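Local coordinates for protein cadherin-23 (PDB 5UZ8) that probably mediates calcium-dependent adhesion in hearing and mechanotransduction, as a cadherin whose tandem extracellular repeats are joined by calcium-binding linkers, at residues F7-E21 and A98-D111. Sequence-based numbering, arbitrary orientation. Where two conformers were deposited one is given.
With CA (calcium ion), chain J; CA (calcium ion), chain K; CA (calcium ion), chain I.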
loop_
_atom_site.group_PDB
_atom_site.type_symbol
_atom_site.label_atom_id
_atom_site.label_comp_id
_atom_site.label_asym_id
_atom_site.label_seq_id
_atom_site.Cartn_x
_atom_site.Cartn_y
_atom_site.Cartn_z
ATOM N N PHE A 7 -53.355 17.558 -12.551
ATOM C CA PHE A 7 -52.508 16.691 -11.751
ATOM C C PHE A 7 -52.879 16.817 -10.289
ATOM O O PHE A 7 -53.403 17.856 -9.847
ATOM C CB PHE A 7 -51.015 16.975 -12.004
ATOM C CG PHE A 7 -50.540 16.455 -13.350
ATOM C CD1 PHE A 7 -50.255 15.101 -13.522
ATOM C CD2 PHE A 7 -50.431 17.306 -14.440
ATOM C CE1 PHE A 7 -49.842 14.624 -14.760
ATOM C CE2 PHE A 7 -50.019 16.837 -15.675
ATOM C CZ PHE A 7 -49.750 15.494 -15.841
ATOM N N LYS A 8 -52.670 15.710 -9.585
ATOM C CA LYS A 8 -52.964 15.570 -8.188
ATOM C C LYS A 8 -51.666 15.447 -7.381
ATOM O O LYS A 8 -50.711 14.839 -7.842
ATOM C CB LYS A 8 -53.847 14.346 -7.983
ATOM C CG LYS A 8 -55.176 14.478 -8.732
ATOM C CD LYS A 8 -56.240 15.030 -7.838
ATOM C CE LYS A 8 -56.866 13.846 -7.116
ATOM N NZ LYS A 8 -57.260 14.227 -5.762
ATOM N N PRO A 9 -51.610 16.019 -6.189
ATOM C CA PRO A 9 -52.667 16.825 -5.591
ATOM C C PRO A 9 -52.903 18.151 -6.330
ATOM O O PRO A 9 -52.021 18.643 -7.031
ATOM C CB PRO A 9 -52.132 17.094 -4.176
ATOM C CG PRO A 9 -50.655 17.100 -4.352
ATOM C CD PRO A 9 -50.322 16.156 -5.492
ATOM N N PHE A 10 -54.103 18.689 -6.199
ATOM C CA PHE A 10 -54.477 19.829 -7.002
ATOM C C PHE A 10 -53.510 21.003 -6.731
ATOM O O PHE A 10 -53.219 21.327 -5.590
ATOM C CB PHE A 10 -55.902 20.254 -6.685
ATOM C CG PHE A 10 -56.961 19.326 -7.211
ATOM C CD1 PHE A 10 -57.021 18.997 -8.576
ATOM C CD2 PHE A 10 -57.930 18.810 -6.359
ATOM C CE1 PHE A 10 -58.047 18.179 -9.066
ATOM C CE2 PHE A 10 -58.958 17.990 -6.843
ATOM C CZ PHE A 10 -59.025 17.694 -8.201
ATOM N N GLY A 11 -53.031 21.630 -7.796
ATOM C CA GLY A 11 -52.049 22.728 -7.689
ATOM C C GLY A 11 -50.591 22.340 -7.561
ATOM O O GLY A 11 -49.745 23.196 -7.323
ATOM N N ILE A 12 -50.259 21.063 -7.753
ATOM C CA ILE A 12 -48.897 20.607 -7.609
ATOM C C ILE A 12 -48.036 21.212 -8.736
ATOM O O ILE A 12 -48.436 21.179 -9.907
ATOM C CB ILE A 12 -48.810 19.051 -7.600
ATOM C CG1 ILE A 12 -47.403 18.552 -7.316
ATOM C CG2 ILE A 12 -49.314 18.439 -8.891
ATOM C CD1 ILE A 12 -46.911 18.911 -5.931
ATOM N N THR A 13 -46.890 21.799 -8.368
ATOM C CA THR A 13 -46.067 22.530 -9.336
ATOM C C THR A 13 -45.172 21.599 -10.137
ATOM O O THR A 13 -44.999 21.803 -11.327
ATOM C CB THR A 13 -45.180 23.579 -8.654
ATOM O OG1 THR A 13 -44.434 22.955 -7.606
ATOM C CG2 THR A 13 -46.028 24.691 -8.104
ATOM N N TYR A 14 -44.601 20.607 -9.453
ATOM C CA TYR A 14 -43.774 19.558 -10.046
ATOM C C TYR A 14 -43.763 18.366 -9.097
ATOM O O TYR A 14 -44.079 18.519 -7.911
ATOM C CB TYR A 14 -42.322 20.043 -10.287
ATOM C CG TYR A 14 -41.619 20.495 -9.025
ATOM C CD1 TYR A 14 -41.031 19.565 -8.159
ATOM C CD2 TYR A 14 -41.497 21.853 -8.701
ATOM C CE1 TYR A 14 -40.399 19.981 -6.984
ATOM C CE2 TYR A 14 -40.843 22.256 -7.541
ATOM C CZ TYR A 14 -40.307 21.302 -6.697
ATOM O OH TYR A 14 -39.664 21.653 -5.524
ATOM N N TYR A 15 -43.388 17.198 -9.614
ATOM C CA TYR A 15 -43.176 16.008 -8.792
ATOM C C TYR A 15 -41.700 15.718 -8.566
ATOM O O TYR A 15 -40.862 15.994 -9.422
ATOM C CB TYR A 15 -43.779 14.780 -9.446
ATOM C CG TYR A 15 -45.281 14.777 -9.609
ATOM C CD1 TYR A 15 -46.118 14.492 -8.540
ATOM C CD2 TYR A 15 -45.860 14.984 -10.863
ATOM C CE1 TYR A 15 -47.501 14.441 -8.709
ATOM C CE2 TYR A 15 -47.234 14.948 -11.031
ATOM C CZ TYR A 15 -48.051 14.683 -9.965
ATOM O OH TYR A 15 -49.428 14.625 -10.145
ATOM N N THR A 16 -41.378 15.148 -7.409
ATOM C CA THR A 16 -40.030 14.679 -7.181
ATOM C C THR A 16 -40.035 13.406 -6.330
ATOM O O THR A 16 -40.952 13.168 -5.533
ATOM C CB THR A 16 -39.150 15.778 -6.573
ATOM O OG1 THR A 16 -37.773 15.359 -6.580
ATOM C CG2 THR A 16 -39.591 16.102 -5.114
ATOM N N GLU A 17 -39.002 12.586 -6.524
ATOM C CA GLU A 17 -38.825 11.375 -5.750
ATOM C C GLU A 17 -37.322 11.054 -5.783
ATOM O O GLU A 17 -36.636 11.348 -6.774
ATOM C CB GLU A 17 -39.658 10.273 -6.417
ATOM C CG GLU A 17 -40.281 9.217 -5.565
ATOM C CD GLU A 17 -41.265 9.712 -4.518
ATOM O OE1 GLU A 17 -42.416 10.113 -4.827
ATOM O OE2 GLU A 17 -40.889 9.632 -3.354
ATOM N N ARG A 18 -36.828 10.474 -4.700
ATOM C CA ARG A 18 -35.494 9.892 -4.667
ATOM C C ARG A 18 -35.485 8.488 -5.258
ATOM O O ARG A 18 -36.437 7.713 -5.064
ATOM C CB ARG A 18 -34.981 9.857 -3.236
ATOM C CG ARG A 18 -34.702 11.231 -2.681
ATOM C CD ARG A 18 -34.783 11.255 -1.162
ATOM N NE ARG A 18 -33.705 10.495 -0.534
ATOM C CZ ARG A 18 -32.435 10.903 -0.412
ATOM N NH1 ARG A 18 -32.028 12.073 -0.916
ATOM N NH2 ARG A 18 -31.545 10.120 0.210
ATOM N N VAL A 19 -34.402 8.149 -5.958
ATOM C CA VAL A 19 -34.241 6.837 -6.553
ATOM C C VAL A 19 -32.821 6.376 -6.254
ATOM O O VAL A 19 -31.863 7.083 -6.566
ATOM C CB VAL A 19 -34.430 6.896 -8.072
ATOM C CG1 VAL A 19 -34.110 5.568 -8.735
ATOM C CG2 VAL A 19 -35.857 7.341 -8.402
ATOM N N LEU A 20 -32.686 5.186 -5.703
ATOM C CA LEU A 20 -31.333 4.623 -5.493
ATOM C C LEU A 20 -30.733 4.242 -6.817
ATOM O O LEU A 20 -31.367 3.541 -7.624
ATOM C CB LEU A 20 -31.370 3.382 -4.617
ATOM C CG LEU A 20 -31.919 3.538 -3.208
ATOM C CD1 LEU A 20 -32.088 2.166 -2.568
ATOM C CD2 LEU A 20 -30.987 4.399 -2.368
ATOM N N GLU A 21 -29.502 4.669 -7.065
ATOM C CA GLU A 21 -28.798 4.145 -8.229
ATOM C C GLU A 21 -28.801 2.617 -8.202
ATOM O O GLU A 21 -28.821 2.007 -7.139
ATOM C CB GLU A 21 -27.381 4.690 -8.336
ATOM C CG GLU A 21 -26.449 4.216 -7.248
ATOM C CD GLU A 21 -24.991 4.504 -7.545
ATOM O OE1 GLU A 21 -24.233 4.796 -6.578
ATOM O OE2 GLU A 21 -24.608 4.415 -8.728
ATOM N N ALA A 98 -52.639 18.405 -19.967
ATOM C CA ALA A 98 -51.773 19.160 -19.100
ATOM C C ALA A 98 -50.431 18.449 -19.059
ATOM O O ALA A 98 -50.353 17.260 -19.337
ATOM C CB ALA A 98 -52.350 19.219 -17.703
ATOM N N GLU A 99 -49.398 19.213 -18.709
ATOM C CA GLU A 99 -48.047 18.720 -18.611
ATOM C C GLU A 99 -47.412 19.207 -17.332
ATOM O O GLU A 99 -47.726 20.278 -16.847
ATOM C CB GLU A 99 -47.237 19.207 -19.796
ATOM C CG GLU A 99 -47.597 18.466 -21.070
ATOM C CD GLU A 99 -46.765 18.870 -22.262
ATOM O OE1 GLU A 99 -45.723 19.544 -22.090
ATOM O OE2 GLU A 99 -47.157 18.481 -23.376
ATOM N N ILE A 100 -46.519 18.404 -16.784
ATOM C CA ILE A 100 -45.861 18.768 -15.552
ATOM C C ILE A 100 -44.454 18.175 -15.512
ATOM O O ILE A 100 -44.239 17.080 -16.034
ATOM C CB ILE A 100 -46.699 18.300 -14.352
ATOM C CG1 ILE A 100 -46.157 18.885 -13.047
ATOM C CG2 ILE A 100 -46.812 16.786 -14.285
ATOM C CD1 ILE A 100 -47.098 18.712 -11.880
ATOM N N PRO A 101 -43.506 18.872 -14.873
ATOM C CA PRO A 101 -42.176 18.291 -14.742
ATOM C C PRO A 101 -42.059 17.294 -13.619
ATOM O O PRO A 101 -42.735 17.418 -12.562
ATOM C CB PRO A 101 -41.259 19.498 -14.474
ATOM C CG PRO A 101 -42.109 20.702 -14.494
ATOM C CD PRO A 101 -43.532 20.290 -14.464
ATOM N N VAL A 102 -41.167 16.336 -13.839
ATOM C CA VAL A 102 -40.753 15.389 -12.816
ATOM C C VAL A 102 -39.244 15.465 -12.657
ATOM O O VAL A 102 -38.504 15.532 -13.651
ATOM C CB VAL A 102 -41.202 13.937 -13.126
ATOM C CG1 VAL A 102 -40.748 12.984 -12.021
ATOM C CG2 VAL A 102 -42.724 13.858 -13.255
ATOM N N TYR A 103 -38.803 15.454 -11.401
ATOM C CA TYR A 103 -37.372 15.504 -11.075
ATOM C C TYR A 103 -37.053 14.309 -10.154
ATOM O O TYR A 103 -37.409 14.326 -8.970
ATOM C CB TYR A 103 -37.001 16.819 -10.389
ATOM C CG TYR A 103 -37.388 18.089 -11.138
ATOM C CD1 TYR A 103 -36.674 18.521 -12.249
ATOM C CD2 TYR A 103 -38.452 18.873 -10.716
ATOM C CE1 TYR A 103 -37.013 19.685 -12.932
ATOM C CE2 TYR A 103 -38.819 20.020 -11.402
ATOM C CZ TYR A 103 -38.102 20.426 -12.499
ATOM O OH TYR A 103 -38.452 21.596 -13.128
ATOM N N LEU A 104 -36.383 13.290 -10.697
ATOM C CA LEU A 104 -35.974 12.158 -9.888
ATOM C C LEU A 104 -34.542 12.350 -9.420
ATOM O O LEU A 104 -33.615 12.488 -10.233
ATOM C CB LEU A 104 -36.129 10.826 -10.640
ATOM C CG LEU A 104 -37.508 10.506 -11.173
ATOM C CD1 LEU A 104 -37.446 9.183 -11.947
ATOM C CD2 LEU A 104 -38.543 10.466 -10.069
ATOM N N GLU A 105 -34.377 12.367 -8.106
ATOM C CA GLU A 105 -33.106 12.660 -7.449
ATOM C C GLU A 105 -32.374 11.341 -7.243
ATOM O O GLU A 105 -32.805 10.502 -6.461
ATOM C CB GLU A 105 -33.382 13.327 -6.104
ATOM C CG GLU A 105 -32.165 13.721 -5.268
ATOM C CD GLU A 105 -32.560 14.531 -4.038
ATOM O OE1 GLU A 105 -33.758 14.622 -3.710
ATOM O OE2 GLU A 105 -31.681 15.105 -3.405
ATOM N N ILE A 106 -31.293 11.139 -7.979
ATOM C CA ILE A 106 -30.562 9.878 -7.870
ATOM C C ILE A 106 -29.728 9.885 -6.580
ATOM O O ILE A 106 -29.085 10.883 -6.246
ATOM C CB ILE A 106 -29.715 9.598 -9.130
ATOM C CG1 ILE A 106 -30.559 9.694 -10.405
ATOM C CG2 ILE A 106 -29.086 8.222 -9.064
ATOM C CD1 ILE A 106 -31.856 8.913 -10.324
ATOM N N VAL A 107 -29.735 8.760 -5.865
ATOM C CA VAL A 107 -29.066 8.639 -4.567
ATOM C C VAL A 107 -27.872 7.716 -4.740
ATOM O O VAL A 107 -28.001 6.608 -5.276
ATOM C CB VAL A 107 -30.012 8.039 -3.539
ATOM C CG1 VAL A 107 -29.319 7.832 -2.198
ATOM C CG2 VAL A 107 -31.226 8.944 -3.381
ATOM N N ASP A 108 -26.712 8.193 -4.305
ATOM C CA ASP A 108 -25.472 7.423 -4.360
ATOM C C ASP A 108 -25.568 6.230 -3.412
ATOM O O ASP A 108 -25.993 6.371 -2.249
ATOM C CB ASP A 108 -24.328 8.352 -3.918
ATOM C CG ASP A 108 -22.945 7.719 -3.966
ATOM O OD1 ASP A 108 -22.645 6.910 -4.886
ATOM O OD2 ASP A 108 -22.115 8.121 -3.100
ATOM N N ILE A 109 -25.121 5.079 -3.881
ATOM C CA ILE A 109 -24.839 3.922 -3.011
ATOM C C ILE A 109 -23.340 3.620 -3.052
ATOM O O ILE A 109 -22.628 4.058 -3.957
ATOM C CB ILE A 109 -25.673 2.654 -3.383
ATOM C CG1 ILE A 109 -25.127 1.970 -4.631
ATOM C CG2 ILE A 109 -27.156 2.990 -3.517
ATOM C CD1 ILE A 109 -25.910 0.749 -5.103
ATOM N N ASN A 110 -22.859 2.877 -2.071
ATOM C CA ASN A 110 -21.457 2.590 -1.963
ATOM C C ASN A 110 -21.094 1.386 -2.822
ATOM O O ASN A 110 -20.820 0.288 -2.308
ATOM C CB ASN A 110 -21.041 2.387 -0.502
ATOM C CG ASN A 110 -19.535 2.327 -0.339
ATOM O OD1 ASN A 110 -18.813 2.860 -1.167
ATOM N ND2 ASN A 110 -19.062 1.694 0.717
ATOM N N ASP A 111 -21.059 1.618 -4.135
ATOM C CA ASP A 111 -20.801 0.554 -5.111
ATOM C C ASP A 111 -19.409 0.604 -5.767
ATOM O O ASP A 111 -19.139 -0.182 -6.685
ATOM C CB ASP A 111 -21.936 0.455 -6.157
ATOM C CG ASP A 111 -22.155 1.735 -6.973
ATOM O OD1 ASP A 111 -21.719 2.848 -6.589
ATOM O OD2 ASP A 111 -22.879 1.648 -7.998
HETATM CA CA CA J . -21.969 5.147 -6.085
HETATM CA CA CA K . -22.552 3.427 -9.505
HETATM CA CA CA I . -16.785 3.645 -2.124
HETATM O O HOH W 1 -36.516 14.188 -4.495
HETATM O O HOH W 2 -20.427 2.634 -10.148
HETATM O O HOH W 3 -23.409 1.816 -11.145
#
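Strand 15-20 runs parallel to strand 98-107 at 30°, and the backbone ladder reaches from Y15 N to E21 N, just beyond the strand, with a weak rung at E17 N. It pairs the second half of the split first strand (A') with the last strand (G) of a cadherin repeat, a Greek-key beta sandwich. Strand 6-7 belongs to the opposing sheet, and the turn at P9-I12 leads across. I100 CG2 sits over the centre of the F7 ring, 3.4 Å from its centroid. The same methyl meets the edge of the Y15 ring. With an alanine at F7, this methyl is likely to lose the ring face beneath it and a gap to open beside A98. Chi1 of 59° turns the Y14 ring so that Y103 meets its face edge-on but offset, planes at 75°. T16 OG1 donates to Y103 O at 2.6 Å, and a water links T16 OG1 to E105 OE1. V107 CG2 packs over the guanidinium of R18, whose salt bridge to E105 is long. On the sheet face carrying Y15 and E17, V19 packs against L104 and I106. At the linker, E21 and D111 each bridge two calcium ions. D108, I109, E77 and D144 complete the first; D75, E77 and two waters the second. Y76 also partners E21, and S145 D108. E21 OE1 binds the first ion at 2.3 Å and accepts I109 N at 2.9 Å through its anti lone pair.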